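Side-chain contacts in post-proline cleaving enzyme (Rickettsia typhi, PDB 4HVT), which probably cleaves short peptides on the carboxyl side of proline, as a serine-type oligopeptidase of the prolyl oligopeptidase family: residues 234-237 and 238-242; 148-151 and 152-155; 533-536 and 537-541. One frame throughout, in Å; residues are numbered along the deposited sequence.

Contact 1: 234-237 and 238-242; sequences FEVP and KEYIY
Pro-237 lays its ring over one face of the Tyr-240 ring in a CH-pi contact. Pro-237 CD does the touching: it stands 3.8 Å from the centroid of the Tyr-240 ring and only 12° off the ring normal, so the carbon sits squarely above the middle of the aromatic system. Pro-237 CG lies 3.8 Å from Tyr-240 CE1. The apolar packing is completed by Val-236, which comes at the tyrosine obliquely; its CB and CG1 both reach Tyr-240 CD2, CB at 3.9 Å, while CG2 leans on the CB of the tyrosine. With CG anti to its carbonyl carbon (chi1 -78°), beside the backbone N, Tyr-240 presents a ring face to the proline.

A single backbone hydrogen bond joins the two segments: Tyr-240 N donates to Pro-237 O over 3.0 Å, and closes a type I beta turn. The donor lies well above the plane of the carbonyl. Glu-239, its chain bent at chi2, brings OE1 to 3.5 Å from Pro-237 CB, a van der Waals touch.

The polar ends are held from outside. Tyr-240 OH is hydrogen-bonded to Asp-270 OD2, which fixes the far end of the ring, and Lys-238 NZ reaches the carbonyl oxygens of Asn-207 and Ile-209. Both Val-236 and Tyr-240 also rest on Ala-262 of strand 257-263. This is a type I beta turn with a proline-tyrosine CH-pi contact across it, in the linker between the outermost strand of one propeller blade, 231-235, and the first strand of the next, 242-247, which opens with a classic beta bulge.

Contact 2: 148-151 and 152-155; sequences MSFG and GKDE
Lys-153 runs its aliphatic chain alongside the carbonyl and CB of Phe-150, across a type II' beta turn. Lys-153 CG lies 3.4 Å from Phe-150 O, and a bend at chi3 (-70°) returns Lys-153 CE to 4.0 Å from Phe-150 CB, at the edge of the ring and near its plane. The same carbonyl takes the turn's own hydrogen bond, Lys-153 N to Phe-150 O, a weak one at 3.3 Å though fairly straight. Beyond the bend, Lys-153 NZ forms a long salt bridge of 3.3 Å to Glu-155 OE1, which it meets from above the carboxylate plane; its stronger partner is Glu-184.

Gly-152 and Gly-151 form the corner of the turn. Gly-151 has positive phi (53°), as the first corner residue of a type II' turn usually does, a place where glycine is common. Gly-152 is also joined to Asp-679 through the backbone, which ties the turn to the hydrolase domain.

Ser-149, one residue before the aromatic, faces the returning chain: its CB is 3.5 Å from Glu-155 O. Ser-149 OG donates to Gly-151 O over 2.8 Å, nearly in line with the carbonyl, and is also bonded to Arg-132, which reaches Lys-153 O as well. One water joins the two arms, accepting from Phe-150 N and donating to Glu-155 O.

The turn links strands 143-150 and 155-162 of one antiparallel propeller sheet. It combines one weak backbone bond, one bridging water, a serine-to-carbonyl bond and a lysine shared between two carboxylates; the two glutamates would probably favour its positive charge.

Contact 3: 533-536 and 537-541; sequences IKRQ and TAFND
Gln-536 and Asn-540 join their side-chain amides one helical turn apart: Gln-536 NE2 donates to Asn-540 OD1 over 3.0 Å with an almost straight N-H (176°). The acceptor lies in the amide plane of the glutamine, but the donor stands above the carbonyl plane of the asparagine, and the two amide planes are 51° apart. Gln-536 reaches forward because CG extends away from its backbone N (chi1 -173°) and the chain then bends at chi2. The backbones of the same two residues are paired as well, Asn-540 N donating to Gln-536 O at 2.9 Å. The glutamine amide also meets Phe-539 at the edge of the ring, with CD in the ring plane and Gln-536 OE1 3.7 Å from Phe-539 CD2.

Over one face of the same ring lies Arg-535 O, 3.6 Å above the plane and over its centre. This oxygen also receives weak bonds from Ala-538 N and Phe-539 N. Arg-535 CD lies by the CZ end of the ring, on the same side as Arg-535 O, 3.9 Å from Phe-539 CZ. One residue earlier, Lys-534 O accepts from Thr-537 N at 2.9 Å.

Further out, the guanidinium is held by Ala-530 O, Glu-610 and Asn-567, at the end of a chain bent at chi2. Gln-578 binds the OE1 of Gln-536, and Tyr-626 meets Phe-539 edge-to-face, with Leu-571 and Val-574 of helix 567-578 also against the phenylalanine. The arrangement is the first turn of helix 536-551 in the alpha/beta-hydrolase domain, packed against the helix that follows the probable nucleophile elbow.

How the contacts relate
Contacts 1 and 2 both belong to the N-terminal beta-propeller, where each contains a beta turn, that of contact 1 leading from one blade to the next and that of contact 2 joining two antiparallel strands of one blade. Contact 3 lies in the hydrolase domain at the start of a helix, its centre about 33 Å from that of contact 2. No helix or strand is shared among the three; contacts 1 and 2 share only the propeller. Contact 1 is a surface contact carried by proline, valine and tyrosine carbons. Contacts 2 and 3 are partly buried and more polar, the former relying on glycines, water and a salt bridge, the latter on paired amides and helical carbonyls around a phenylalanine.

Contact 1: 234-237 and 238-242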
loop_
_atom_site.group_PDB
_atom_site.type_symbol
_atom_site.label_atom_id
_atom_site.label_comp_id
_atom_site.label_asym_id
_atom_site.label_seq_id
_atom_site.Cartn_x
_atom_site.Cartn_y
_atom_site.Cartn_z
ATOM N N PHE A 234 -12.536 -20.028 -14.710
ATOM C CA PHE A 234 -12.847 -20.037 -13.292
ATOM C C PHE A 234 -13.733 -18.843 -13.004
ATOM O O PHE A 234 -13.552 -17.814 -13.629
ATOM C CB PHE A 234 -11.587 -20.008 -12.414
ATOM C CG PHE A 234 -11.873 -20.412 -11.002
ATOM C CD1 PHE A 234 -12.309 -21.713 -10.716
ATOM C CD2 PHE A 234 -11.862 -19.464 -9.974
ATOM C CE1 PHE A 234 -12.669 -22.092 -9.399
ATOM C CE2 PHE A 234 -12.201 -19.814 -8.690
ATOM C CZ PHE A 234 -12.602 -21.120 -8.386
ATOM N N GLU A 235 -14.713 -19.035 -12.105
ATOM C CA GLU A 235 -15.574 -17.941 -11.660
ATOM C C GLU A 235 -15.861 -18.088 -10.188
ATOM O O GLU A 235 -16.042 -19.217 -9.689
ATOM C CB GLU A 235 -16.877 -17.882 -12.453
ATOM C CG GLU A 235 -17.773 -16.728 -12.065
ATOM C CD GLU A 235 -19.159 -16.807 -12.726
ATOM O OE1 GLU A 235 -19.229 -17.100 -13.930
ATOM O OE2 GLU A 235 -20.163 -16.571 -12.028
ATOM N N VAL A 236 -15.812 -16.987 -9.440
ATOM C CA VAL A 236 -16.217 -17.055 -8.030
ATOM C C VAL A 236 -17.628 -16.496 -7.810
ATOM O O VAL A 236 -18.123 -15.648 -8.576
ATOM C CB VAL A 236 -15.225 -16.290 -7.102
ATOM C CG1 VAL A 236 -13.830 -16.900 -7.124
ATOM C CG2 VAL A 236 -15.180 -14.829 -7.454
ATOM N N PRO A 237 -18.289 -16.926 -6.707
ATOM C CA PRO A 237 -19.572 -16.313 -6.372
ATOM C C PRO A 237 -19.487 -14.804 -6.140
ATOM O O PRO A 237 -18.447 -14.261 -5.742
ATOM C CB PRO A 237 -19.969 -17.031 -5.050
ATOM C CG PRO A 237 -19.217 -18.320 -5.066
ATOM C CD PRO A 237 -17.899 -17.927 -5.715
ATOM N N LYS A 238 -20.627 -14.132 -6.333
ATOM C CA LYS A 238 -20.748 -12.714 -6.121
ATOM C C LYS A 238 -20.343 -12.280 -4.725
ATOM O O LYS A 238 -19.869 -11.153 -4.540
ATOM C CB LYS A 238 -22.246 -12.273 -6.332
ATOM C CG LYS A 238 -22.325 -11.193 -7.371
ATOM C CD LYS A 238 -21.983 -11.821 -8.726
ATOM C CE LYS A 238 -22.922 -11.366 -9.824
ATOM N NZ LYS A 238 -22.324 -10.241 -10.600
ATOM N N GLU A 239 -20.538 -13.150 -3.730
ATOM C CA GLU A 239 -20.296 -12.788 -2.336
ATOM C C GLU A 239 -18.805 -12.863 -2.026
ATOM O O GLU A 239 -18.390 -12.343 -1.026
ATOM C CB GLU A 239 -21.048 -13.746 -1.374
ATOM C CG GLU A 239 -22.589 -13.706 -1.496
ATOM C CD GLU A 239 -23.208 -14.417 -2.712
ATOM O OE1 GLU A 239 -22.540 -15.213 -3.460
ATOM O OE2 GLU A 239 -24.417 -14.098 -2.918
ATOM N N TYR A 240 -18.014 -13.534 -2.877
ATOM C CA TYR A 240 -16.538 -13.512 -2.683
ATOM C C TYR A 240 -16.004 -12.105 -3.003
ATOM O O TYR A 240 -16.693 -11.293 -3.591
ATOM C CB TYR A 240 -15.823 -14.555 -3.554
ATOM C CG TYR A 240 -15.850 -15.975 -3.084
ATOM C CD1 TYR A 240 -16.923 -16.496 -2.398
ATOM C CD2 TYR A 240 -14.758 -16.805 -3.296
ATOM C CE1 TYR A 240 -16.965 -17.811 -2.002
ATOM C CE2 TYR A 240 -14.761 -18.096 -2.848
ATOM C CZ TYR A 240 -15.879 -18.608 -2.202
ATOM O OH TYR A 240 -15.868 -19.926 -1.782
ATOM N N ILE A 241 -14.781 -11.814 -2.583
ATOM C CA ILE A 241 -14.205 -10.479 -2.802
ATOM C C ILE A 241 -13.594 -10.395 -4.195
ATOM O O ILE A 241 -13.937 -9.485 -4.981
ATOM C CB ILE A 241 -13.151 -10.128 -1.748
ATOM C CG1 ILE A 241 -13.707 -10.394 -0.325
ATOM C CG2 ILE A 241 -12.731 -8.667 -1.873
ATOM C CD1 ILE A 241 -15.106 -9.849 -0.044
ATOM N N TYR A 242 -12.636 -11.302 -4.487
ATOM C CA TYR A 242 -11.955 -11.230 -5.788
ATOM C C TYR A 242 -11.356 -12.597 -6.117
ATOM O O TYR A 242 -11.321 -13.471 -5.248
ATOM C CB TYR A 242 -10.880 -10.142 -5.860
ATOM C CG TYR A 242 -9.733 -10.399 -4.949
ATOM C CD1 TYR A 242 -8.737 -11.325 -5.290
ATOM C CD2 TYR A 242 -9.642 -9.759 -3.715
ATOM C CE1 TYR A 242 -7.685 -11.623 -4.439
ATOM C CE2 TYR A 242 -8.581 -10.072 -2.833
ATOM C CZ TYR A 242 -7.608 -10.976 -3.218
ATOM O OH TYR A 242 -6.600 -11.360 -2.342
#

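Contact 2: 148-151 and 152-155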
loop_
_atom_site.group_PDB
_atom_site.type_symbol
_atom_site.label_atom_id
_atom_site.label_comp_id
_atom_site.label_asym_id
_atom_site.label_seq_id
_atom_site.Cartn_x
_atom_site.Cartn_y
_atom_site.Cartn_z
ATOM N N MET A 148 -1.452 -0.564 -16.962
ATOM C CA MET A 148 -1.764 0.863 -17.058
ATOM C C MET A 148 -3.172 1.134 -16.550
ATOM O O MET A 148 -4.048 0.259 -16.580
ATOM C CB MET A 148 -1.666 1.358 -18.505
ATOM C CG MET A 148 -0.273 1.311 -19.067
ATOM S SD MET A 148 -0.290 1.746 -20.829
ATOM C CE MET A 148 -0.874 0.333 -21.584
ATOM N N SER A 149 -3.389 2.353 -16.082
ATOM C CA SER A 149 -4.733 2.802 -15.735
ATOM C C SER A 149 -4.933 4.219 -16.242
ATOM O O SER A 149 -3.975 4.962 -16.493
ATOM C CB SER A 149 -4.920 2.763 -14.219
ATOM O OG SER A 149 -3.986 3.635 -13.557
ATOM N N PHE A 150 -6.187 4.624 -16.382
ATOM C CA PHE A 150 -6.465 6.038 -16.635
ATOM C C PHE A 150 -6.519 6.736 -15.279
ATOM O O PHE A 150 -7.353 6.421 -14.412
ATOM C CB PHE A 150 -7.755 6.213 -17.437
ATOM C CG PHE A 150 -7.685 5.618 -18.807
ATOM C CD1 PHE A 150 -6.684 6.003 -19.689
ATOM C CD2 PHE A 150 -8.599 4.641 -19.213
ATOM C CE1 PHE A 150 -6.587 5.439 -20.962
ATOM C CE2 PHE A 150 -8.518 4.088 -20.494
ATOM C CZ PHE A 150 -7.514 4.486 -21.358
ATOM N N GLY A 151 -5.590 7.663 -15.076
ATOM C CA GLY A 151 -5.440 8.296 -13.747
ATOM C C GLY A 151 -5.284 7.293 -12.634
ATOM O O GLY A 151 -4.671 6.211 -12.828
ATOM N N GLY A 152 -5.877 7.625 -11.483
ATOM C CA GLY A 152 -5.762 6.810 -10.291
ATOM C C GLY A 152 -6.924 5.850 -10.135
ATOM O O GLY A 152 -7.215 5.405 -8.995
ATOM N N LYS A 153 -7.577 5.476 -11.241
ATOM C CA LYS A 153 -8.576 4.427 -11.131
ATOM C C LYS A 153 -7.951 3.102 -10.648
ATOM O O LYS A 153 -6.764 2.834 -10.900
ATOM C CB LYS A 153 -9.272 4.179 -12.467
ATOM C CG LYS A 153 -10.175 5.329 -12.886
ATOM C CD LYS A 153 -11.255 4.930 -13.868
ATOM C CE LYS A 153 -10.656 4.621 -15.213
ATOM N NZ LYS A 153 -11.775 4.042 -15.998
ATOM N N ASP A 154 -8.745 2.301 -9.941
ATOM C CA ASP A 154 -8.387 0.914 -9.623
ATOM C C ASP A 154 -8.550 0.049 -10.897
ATOM O O ASP A 154 -7.848 -0.928 -11.121
ATOM C CB ASP A 154 -9.260 0.322 -8.502
ATOM C CG ASP A 154 -8.950 0.859 -7.097
ATOM O OD1 ASP A 154 -8.016 1.678 -6.894
ATOM O OD2 ASP A 154 -9.679 0.452 -6.160
ATOM N N GLU A 155 -9.535 0.379 -11.702
ATOM C CA GLU A 155 -9.707 -0.260 -13.012
ATOM C C GLU A 155 -8.468 -0.057 -13.815
ATOM O O GLU A 155 -7.956 1.055 -13.882
ATOM C CB GLU A 155 -10.852 0.385 -13.756
ATOM C CG GLU A 155 -12.222 0.015 -13.201
ATOM C CD GLU A 155 -13.354 0.604 -13.999
ATOM O OE1 GLU A 155 -13.356 1.805 -14.232
ATOM O OE2 GLU A 155 -14.297 -0.175 -14.378
HETATM O O HOH W 1 -7.992 2.489 -16.271
#

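Contact 3: 533-536 and 537-541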
loop_
_atom_site.group_PDB
_atom_site.type_symbol
_atom_site.label_atom_id
_atom_site.label_comp_id
_atom_site.label_asym_id
_atom_site.label_seq_id
_atom_site.Cartn_x
_atom_site.Cartn_y
_atom_site.Cartn_z
ATOM N N ILE A 533 -15.863 -5.190 15.972
ATOM C CA ILE A 533 -16.502 -4.434 17.056
ATOM C C ILE A 533 -15.484 -4.047 18.140
ATOM O O ILE A 533 -15.853 -3.388 19.077
ATOM C CB ILE A 533 -17.677 -5.196 17.722
ATOM C CG1 ILE A 533 -17.289 -6.542 18.339
ATOM C CG2 ILE A 533 -18.810 -5.451 16.740
ATOM C CD1 ILE A 533 -18.431 -7.231 19.112
ATOM N N LYS A 534 -14.234 -4.526 18.023
ATOM C CA LYS A 534 -13.176 -4.114 18.950
ATOM C C LYS A 534 -12.423 -2.896 18.438
ATOM O O LYS A 534 -11.391 -2.521 18.994
ATOM C CB LYS A 534 -12.196 -5.251 19.175
ATOM C CG LYS A 534 -12.765 -6.450 19.874
ATOM C CD LYS A 534 -11.771 -7.594 19.922
ATOM C CE LYS A 534 -12.392 -8.778 20.616
ATOM N NZ LYS A 534 -11.290 -9.667 21.064
ATOM N N ARG A 535 -12.959 -2.231 17.428
ATOM C CA ARG A 535 -12.208 -1.106 16.835
ATOM C C ARG A 535 -11.834 -0.012 17.836
ATOM O O ARG A 535 -10.786 0.655 17.685
ATOM C CB ARG A 535 -12.944 -0.451 15.651
ATOM C CG ARG A 535 -12.326 -0.740 14.276
ATOM C CD ARG A 535 -10.930 -0.147 14.157
ATOM N NE ARG A 535 -10.436 -0.120 12.769
ATOM C CZ ARG A 535 -9.929 -1.178 12.133
ATOM N NH1 ARG A 535 -9.825 -2.343 12.731
ATOM N NH2 ARG A 535 -9.563 -1.038 10.872
ATOM N N GLN A 536 -12.696 0.208 18.827
ATOM C CA GLN A 536 -12.362 1.219 19.836
ATOM C C GLN A 536 -11.005 1.040 20.505
ATOM O O GLN A 536 -10.410 2.034 20.982
ATOM C CB GLN A 536 -13.489 1.291 20.876
ATOM C CG GLN A 536 -13.312 2.410 21.864
ATOM C CD GLN A 536 -13.495 3.794 21.223
ATOM O OE1 GLN A 536 -14.377 4.014 20.425
ATOM N NE2 GLN A 536 -12.628 4.735 21.578
ATOM N N THR A 537 -10.473 -0.185 20.520
ATOM C CA THR A 537 -9.160 -0.447 21.056
ATOM C C THR A 537 -8.073 0.327 20.241
ATOM O O THR A 537 -7.193 0.960 20.835
ATOM C CB THR A 537 -8.898 -1.967 21.127
ATOM O OG1 THR A 537 -9.720 -2.544 22.139
ATOM C CG2 THR A 537 -7.403 -2.289 21.427
ATOM N N ALA A 538 -8.182 0.341 18.923
ATOM C CA ALA A 538 -7.246 1.091 18.088
ATOM C C ALA A 538 -7.291 2.567 18.457
ATOM O O ALA A 538 -6.258 3.214 18.615
ATOM C CB ALA A 538 -7.564 0.912 16.600
ATOM N N PHE A 539 -8.493 3.091 18.598
ATOM C CA PHE A 539 -8.680 4.486 18.844
ATOM C C PHE A 539 -8.109 4.876 20.229
ATOM O O PHE A 539 -7.446 5.876 20.353
ATOM C CB PHE A 539 -10.141 4.893 18.715
ATOM C CG PHE A 539 -10.848 4.377 17.443
ATOM C CD1 PHE A 539 -10.211 4.321 16.206
ATOM C CD2 PHE A 539 -12.176 3.999 17.483
ATOM C CE1 PHE A 539 -10.839 3.852 15.061
ATOM C CE2 PHE A 539 -12.807 3.553 16.334
ATOM C CZ PHE A 539 -12.140 3.482 15.122
ATOM N N ASN A 540 -8.355 4.027 21.229
ATOM C CA ASN A 540 -7.819 4.227 22.565
ATOM C C ASN A 540 -6.292 4.247 22.537
ATOM O O ASN A 540 -5.684 5.069 23.213
ATOM C CB ASN A 540 -8.276 3.125 23.506
ATOM C CG ASN A 540 -9.753 3.220 23.833
ATOM O OD1 ASN A 540 -10.399 4.241 23.596
ATOM N ND2 ASN A 540 -10.279 2.164 24.417
ATOM N N ASP A 541 -5.686 3.369 21.737
ATOM C CA ASP A 541 -4.215 3.343 21.609
ATOM C C ASP A 541 -3.713 4.680 21.101
ATOM O O ASP A 541 -2.715 5.213 21.543
ATOM C CB ASP A 541 -3.782 2.250 20.662
ATOM C CG ASP A 541 -3.940 0.864 21.265
ATOM O OD1 ASP A 541 -4.261 0.806 22.459
ATOM O OD2 ASP A 541 -3.770 -0.162 20.536
#